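Side-chain contact in capsid (Human calicivirus NLV/Boxer/2001/US, PDB 4RDL), which forms the protruding domain of the norovirus capsid, which binds histo-blood group antigens such as the Lewis y tetrasaccharide: residues Asn94-Ala98 / Phe99-Ala103. Residues are numbered along the deposited sequence; the frame is centred on the assembly and turned at random.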
ATOM      1  N   ASN A  94      11.716  14.464   2.210  1.00 14.01           N
ATOM      2  CA  ASN A  94      12.564  14.946   3.285  1.00 14.49           C
ATOM      3  C   ASN A  94      13.846  14.122   3.364  1.00 14.05           C
ATOM      4  O   ASN A  94      13.899  12.996   2.873  1.00 14.44           O
ATOM      5  CB  ASN A  94      11.803  14.945   4.607  1.00 17.30           C
ATOM      6  CG  ASN A  94      10.801  16.079   4.687  1.00 21.75           C
ATOM      7  OD1 ASN A  94      11.153  17.243   4.483  1.00 27.36           O
ATOM      8  ND2 ASN A  94       9.545  15.747   4.965  1.00 22.92           N
ATOM      9  N   PRO A  95      14.896  14.691   3.956  1.00 13.83           N
ATOM     10  CA  PRO A  95      16.206  14.044   3.878  1.00 14.85           C
ATOM     11  C   PRO A  95      16.283  12.748   4.659  1.00 15.33           C
ATOM     12  O   PRO A  95      15.665  12.607   5.722  1.00 14.31           O
ATOM     13  CB  PRO A  95      17.153  15.082   4.490  1.00 16.86           C
ATOM     14  CG  PRO A  95      16.285  16.016   5.253  1.00 17.43           C
ATOM     15  CD  PRO A  95      14.968  16.035   4.555  1.00 16.04           C
ATOM     16  N   TYR A  96      17.045  11.804   4.119  1.00 15.35           N
ATOM     17  CA  TYR A  96      17.381  10.599   4.845  1.00 16.15           C
ATOM     18  C   TYR A  96      18.537  10.955   5.756  1.00 18.55           C
ATOM     19  O   TYR A  96      19.554  11.497   5.308  1.00 19.98           O
ATOM     20  CB  TYR A  96      17.793   9.476   3.891  1.00 16.10           C
ATOM     21  CG  TYR A  96      18.483   8.328   4.593  1.00 15.79           C
ATOM     22  CD1 TYR A  96      17.841   7.618   5.602  1.00 16.66           C
ATOM     23  CD2 TYR A  96      19.778   7.958   4.251  1.00 15.39           C
ATOM     24  CE1 TYR A  96      18.472   6.568   6.253  1.00 16.59           C
ATOM     25  CE2 TYR A  96      20.414   6.905   4.888  1.00 16.58           C
ATOM     26  CZ  TYR A  96      19.755   6.218   5.892  1.00 16.05           C
ATOM     27  OH  TYR A  96      20.383   5.182   6.537  1.00 17.57           O
ATOM     28  N   HIS A  97      18.368  10.674   7.039  1.00 18.04           N
ATOM     29  CA  HIS A  97      19.421  10.923   7.999  1.00 22.15           C
ATOM     30  C   HIS A  97      20.390   9.762   7.951  1.00 22.25           C
ATOM     31  O   HIS A  97      20.205   8.749   8.627  1.00 24.63           O
ATOM     32  CB  HIS A  97      18.836  11.126   9.397  1.00 26.64           C
ATOM     33  CG  HIS A  97      18.018  12.373   9.525  1.00 35.11           C
ATOM     34  ND1 HIS A  97      17.095  12.560  10.530  1.00 39.44           N
ATOM     35  CD2 HIS A  97      17.986  13.496   8.770  1.00 39.36           C
ATOM     36  CE1 HIS A  97      16.529  13.746  10.388  1.00 40.91           C
ATOM     37  NE2 HIS A  97      17.051  14.334   9.327  1.00 40.53           N
ATOM     38  N   ALA A  98      21.423   9.921   7.123  1.00 24.73           N
ATOM     39  CA  ALA A  98      22.418   8.876   6.923  1.00 25.92           C
ATOM     40  C   ALA A  98      23.011   8.438   8.254  1.00 25.64           C
ATOM     41  O   ALA A  98      23.172   9.245   9.172  1.00 26.24           O
ATOM     42  CB  ALA A  98      23.522   9.350   5.966  1.00 28.06           C
ATOM     43  N   PHE A  99      23.314   7.149   8.347  1.00 24.40           N
ATOM     44  CA  PHE A  99      23.893   6.554   9.545  1.00 25.83           C
ATOM     45  C   PHE A  99      22.951   6.523  10.759  1.00 25.98           C
ATOM     46  O   PHE A  99      23.419   6.349  11.881  1.00 29.43           O
ATOM     47  CB  PHE A  99      25.219   7.247   9.909  1.00 27.75           C
ATOM     48  CG  PHE A  99      26.221   7.272   8.784  1.00 30.61           C
ATOM     49  CD1 PHE A  99      26.394   8.413   8.016  1.00 31.04           C
ATOM     50  CD2 PHE A  99      26.984   6.152   8.493  1.00 32.89           C
ATOM     51  CE1 PHE A  99      27.313   8.437   6.971  1.00 33.23           C
ATOM     52  CE2 PHE A  99      27.900   6.167   7.458  1.00 34.15           C
ATOM     53  CZ  PHE A  99      28.066   7.315   6.696  1.00 33.76           C
ATOM     54  N   ASP A 100      21.640   6.657  10.538  1.00 24.12           N
ATOM     55  CA  ASP A 100      20.674   6.788  11.646  1.00 33.05           C
ATOM     56  C   ASP A 100      19.508   5.785  11.686  1.00 36.01           C
ATOM     57  O   ASP A 100      18.867   5.617  12.729  1.00 42.11           O
ATOM     58  CB  ASP A 100      20.125   8.212  11.711  1.00 37.80           C
ATOM     59  CG  ASP A 100      20.854   9.066  12.726  1.00 42.15           C
ATOM     60  OD1 ASP A 100      20.468  10.242  12.906  1.00 44.44           O
ATOM     61  OD2 ASP A 100      21.806   8.554  13.357  1.00 41.27           O
ATOM     62  N   SER A 101      19.193   5.185  10.544  1.00 30.19           N
ATOM     63  CA  SER A 101      18.415   3.945  10.472  1.00 26.84           C
ATOM     64  C   SER A 101      19.058   3.208   9.305  1.00 19.02           C
ATOM     65  O   SER A 101      19.864   3.805   8.600  1.00 21.15           O
ATOM     66  CB  SER A 101      16.917   4.198  10.264  1.00 29.54           C
ATOM     67  OG  SER A 101      16.623   4.652   8.956  1.00 28.47           O
ATOM     68  N   PRO A 102      18.756   1.910   9.105  1.00 14.37           N
ATOM     69  CA  PRO A 102      19.631   1.210   8.151  1.00 13.98           C
ATOM     70  C   PRO A 102      19.563   1.786   6.739  1.00 13.47           C
ATOM     71  O   PRO A 102      20.552   1.725   6.012  1.00 13.27           O
ATOM     72  CB  PRO A 102      19.095  -0.224   8.171  1.00 16.50           C
ATOM     73  CG  PRO A 102      18.413  -0.352   9.494  1.00 16.80           C
ATOM     74  CD  PRO A 102      17.815   0.993   9.767  1.00 15.66           C
ATOM     75  N   ALA A 103      18.409   2.331   6.368  1.00 12.36           N
ATOM     76  CA  ALA A 103      18.203   2.921   5.058  1.00 11.39           C
ATOM     77  C   ALA A 103      16.929   3.732   5.182  1.00 11.05           C
ATOM     78  O   ALA A 103      16.274   3.688   6.226  1.00 12.02           O
ATOM     79  CB  ALA A 103      18.042   1.816   3.995  1.00 12.65           C
TER
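Tyr96, just before a type II beta turn from His97 to Asp100, bonds to Ser101, just after it. The turn lies in the long loop between strands 83-89 and 113-121 of the protruding domain. From Tyr96 CB, chi1 of 165° sets CG anti to the backbone N and beside the carbonyl carbon, and the ring then runs to Ser101 and Ala103. Its CD1 comes within 4.0 Å of Ala103 C. Next along the ring, Tyr96 CE1 packs closer, 3.4 Å from Ala103 C, and also touches Ser101 OG at 3.8 Å. Tyr96 CZ is near both Ser101 O, at 3.6 Å, and Ala103 CA, at 3.7 Å. At the tip, Tyr96 OH donates a short hydrogen bond of 2.5 Å to Ser101 O. This acceptor sits at the ring edge, near the ring plane. The hydroxyl is tilted 30° from the carbonyl plane. His148 also bonds to Ser101 O through ND1, so this buried tyrosine and a histidine from elsewhere in the chain share one carbonyl.

One face of the Tyr96 ring has Ala98 N above it, offset toward the rim. The turn itself is closed by a weak bond of 3.2 Å from Asp100 N to His97 O. Phe99, at its third position, has a positive phi of 68°. Its ring meets His148 edge-to-face. Within the turn, Ala98 CB lies 3.7 Å from Phe99 CD1.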